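Local coordinates for protein TCR beta chain (Gallus gallus, PDB 6LIR) that forms the beta half of the chicken alpha-beta T-cell receptor, which probably recognises peptide antigens presented by MHC molecules, at residues Gln190-Pro195 / Lys216-Asp221. Numbering follows the deposited sequence.
Sequences QEWFNP and KIIYGD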
loop_
_atom_site.group_PDB
_atom_site.type_symbol
_atom_site.label_atom_id
_atom_site.label_comp_id
_atom_site.label_asym_id
_atom_site.label_seq_id
_atom_site.Cartn_x
_atom_site.Cartn_y
_atom_site.Cartn_z
ATOM N N GLN B 190 -23.278 -14.658 8.041
ATOM C CA GLN B 190 -24.411 -13.840 8.484
ATOM C C GLN B 190 -24.472 -12.511 7.735
ATOM O O GLN B 190 -25.557 -12.048 7.357
ATOM C CB GLN B 190 -24.375 -13.616 9.999
ATOM C CG GLN B 190 -23.012 -13.424 10.635
ATOM C CD GLN B 190 -22.358 -14.751 10.981
ATOM O OE1 GLN B 190 -21.759 -15.397 10.120
ATOM N NE2 GLN B 190 -22.497 -15.180 12.233
ATOM N N GLU B 191 -23.315 -11.883 7.499
ATOM C CA GLU B 191 -23.319 -10.602 6.801
ATOM C C GLU B 191 -23.594 -10.797 5.317
ATOM O O GLU B 191 -24.197 -9.928 4.682
ATOM C CB GLU B 191 -21.986 -9.876 7.007
ATOM C CG GLU B 191 -21.966 -8.484 6.380
ATOM C CD GLU B 191 -20.696 -7.678 6.655
ATOM O OE1 GLU B 191 -19.734 -8.218 7.239
ATOM O OE2 GLU B 191 -20.664 -6.485 6.274
ATOM N N TRP B 192 -23.185 -11.937 4.756
ATOM C CA TRP B 192 -23.437 -12.189 3.341
ATOM C C TRP B 192 -24.909 -12.493 3.086
ATOM O O TRP B 192 -25.456 -12.101 2.049
ATOM C CB TRP B 192 -22.569 -13.339 2.830
ATOM C CG TRP B 192 -23.015 -13.830 1.481
ATOM C CD1 TRP B 192 -23.571 -15.043 1.189
ATOM C CD2 TRP B 192 -22.968 -13.103 0.246
ATOM N NE1 TRP B 192 -23.861 -15.120 -0.153
ATOM C CE2 TRP B 192 -23.501 -13.944 -0.754
ATOM C CE3 TRP B 192 -22.518 -11.829 -0.113
ATOM C CZ2 TRP B 192 -23.600 -13.549 -2.088
ATOM C CZ3 TRP B 192 -22.619 -11.437 -1.440
ATOM C CH2 TRP B 192 -23.154 -12.295 -2.411
ATOM N N PHE B 193 -25.568 -13.199 4.007
ATOM C CA PHE B 193 -26.951 -13.632 3.794
ATOM C C PHE B 193 -27.909 -12.544 4.282
ATOM O O PHE B 193 -28.659 -12.696 5.246
ATOM C CB PHE B 193 -27.206 -14.961 4.490
ATOM C CG PHE B 193 -26.715 -16.147 3.717
ATOM C CD1 PHE B 193 -27.126 -16.361 2.412
ATOM C CD2 PHE B 193 -25.833 -17.045 4.293
ATOM C CE1 PHE B 193 -26.670 -17.451 1.696
ATOM C CE2 PHE B 193 -25.373 -18.134 3.582
ATOM C CZ PHE B 193 -25.790 -18.338 2.281
ATOM N N ASN B 194 -27.867 -11.426 3.566
ATOM C CA ASN B 194 -28.739 -10.280 3.768
ATOM C C ASN B 194 -28.896 -9.596 2.416
ATOM O O ASN B 194 -27.956 -8.944 1.939
ATOM C CB ASN B 194 -28.147 -9.330 4.813
ATOM C CG ASN B 194 -29.102 -8.214 5.215
ATOM O OD1 ASN B 194 -30.035 -7.873 4.484
ATOM N ND2 ASN B 194 -28.858 -7.628 6.382
ATOM N N PRO B 195 -30.057 -9.717 1.766
ATOM C CA PRO B 195 -30.213 -9.140 0.421
ATOM C C PRO B 195 -30.268 -7.623 0.401
ATOM O O PRO B 195 -30.362 -7.041 -0.686
ATOM C CB PRO B 195 -31.536 -9.749 -0.069
ATOM C CG PRO B 195 -32.285 -10.088 1.180
ATOM C CD PRO B 195 -31.252 -10.462 2.204
ATOM N N LYS B 216 -18.756 -1.201 -9.124
ATOM C CA LYS B 216 -19.401 -2.489 -9.310
ATOM C C LYS B 216 -20.063 -2.888 -8.003
ATOM O O LYS B 216 -19.498 -2.683 -6.926
ATOM C CB LYS B 216 -18.392 -3.553 -9.747
ATOM C CG LYS B 216 -18.958 -4.572 -10.710
ATOM C CD LYS B 216 -19.367 -3.928 -12.025
ATOM C CE LYS B 216 -20.318 -4.842 -12.777
ATOM N NZ LYS B 216 -20.462 -4.497 -14.215
ATOM N N ILE B 217 -21.250 -3.475 -8.095
ATOM C CA ILE B 217 -22.028 -3.811 -6.911
ATOM C C ILE B 217 -22.406 -5.280 -6.972
ATOM O O ILE B 217 -22.689 -5.817 -8.048
ATOM C CB ILE B 217 -23.301 -2.947 -6.800
ATOM C CG1 ILE B 217 -22.998 -1.477 -7.101
ATOM C CG2 ILE B 217 -23.947 -3.112 -5.430
ATOM C CD1 ILE B 217 -22.479 -0.708 -5.925
ATOM N N ILE B 218 -22.429 -5.921 -5.810
ATOM C CA ILE B 218 -23.106 -7.196 -5.631
ATOM C C ILE B 218 -23.847 -7.119 -4.306
ATOM O O ILE B 218 -23.326 -6.582 -3.322
ATOM C CB ILE B 218 -22.118 -8.385 -5.681
ATOM C CG1 ILE B 218 -22.869 -9.719 -5.690
ATOM C CG2 ILE B 218 -21.117 -8.325 -4.533
ATOM C CD1 ILE B 218 -22.001 -10.903 -6.087
ATOM N N TYR B 219 -25.083 -7.596 -4.298
ATOM C CA TYR B 219 -25.881 -7.655 -3.085
ATOM C C TYR B 219 -25.775 -9.031 -2.445
ATOM O O TYR B 219 -25.422 -10.018 -3.094
ATOM C CB TYR B 219 -27.340 -7.304 -3.382
ATOM C CG TYR B 219 -27.547 -5.820 -3.554
ATOM C CD1 TYR B 219 -27.835 -5.010 -2.463
ATOM C CD2 TYR B 219 -27.421 -5.222 -4.802
ATOM C CE1 TYR B 219 -28.012 -3.647 -2.614
ATOM C CE2 TYR B 219 -27.596 -3.859 -4.963
ATOM C CZ TYR B 219 -27.892 -3.078 -3.866
ATOM O OH TYR B 219 -28.068 -1.723 -4.021
ATOM N N GLY B 220 -26.084 -9.083 -1.154
ATOM C CA GLY B 220 -26.093 -10.342 -0.441
ATOM C C GLY B 220 -27.251 -11.232 -0.855
ATOM O O GLY B 220 -28.163 -10.834 -1.581
ATOM N N ASP B 221 -27.208 -12.470 -0.372
ATOM C CA ASP B 221 -28.210 -13.475 -0.692
ATOM C C ASP B 221 -29.234 -13.576 0.432
ATOM O O ASP B 221 -29.052 -13.038 1.527
ATOM C CB ASP B 221 -27.547 -14.839 -0.926
ATOM C CG ASP B 221 -27.505 -15.230 -2.390
ATOM O OD1 ASP B 221 -27.673 -14.339 -3.247
ATOM O OD2 ASP B 221 -27.302 -16.428 -2.684
HETATM O O HOH W 1 -24.487 -17.127 -2.106
#
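Trp192 O receives two backbone N-H groups: Asp221 N donates across the contact at 3.0 Å, and Asn194 N gives a weak bond that closes an inverse gamma turn centred on Phe193. In this C1-set immunoglobulin domain, the turn follows the short helix 189-192, and Asp221 lies just beyond strand 210-219, at an end of the beta sandwich. With CG anti to the backbone N (chi1 167°), Trp192 lays its ring over Gly220 CA and Asp221 N; Gly220 CA is 3.9 Å from the centroid of the six-membered ring, a CH-pi contact. Glycine suits this place because a beta carbon would collide with both Trp192 O and Asn194 O. CH2 of Trp192 meets Ile218 CD1 at 4.1 Å near the ring plane, while Ile131, Ala137 and Leu139 add apolar contacts. Tryptophan offers both a broad apolar face and an edge N-H: one water accepts from Trp192 NE1 in the ring plane at 2.9 Å and donates to Asp221 OD2 at 3.0 Å. The aspartate supplies that acceptor, its carboxylate turned 33° from the ring, and OD2 also has a long, weak ion pair with Lys128. A leucine in place of Trp192 would probably open a gap over Gly220 CA and leave the water without its N-H donor. Farther along, Pro195 CA directs its hydrogen at Gly220 O, 3.3 Å away, with an angle of 152° at the hydrogen.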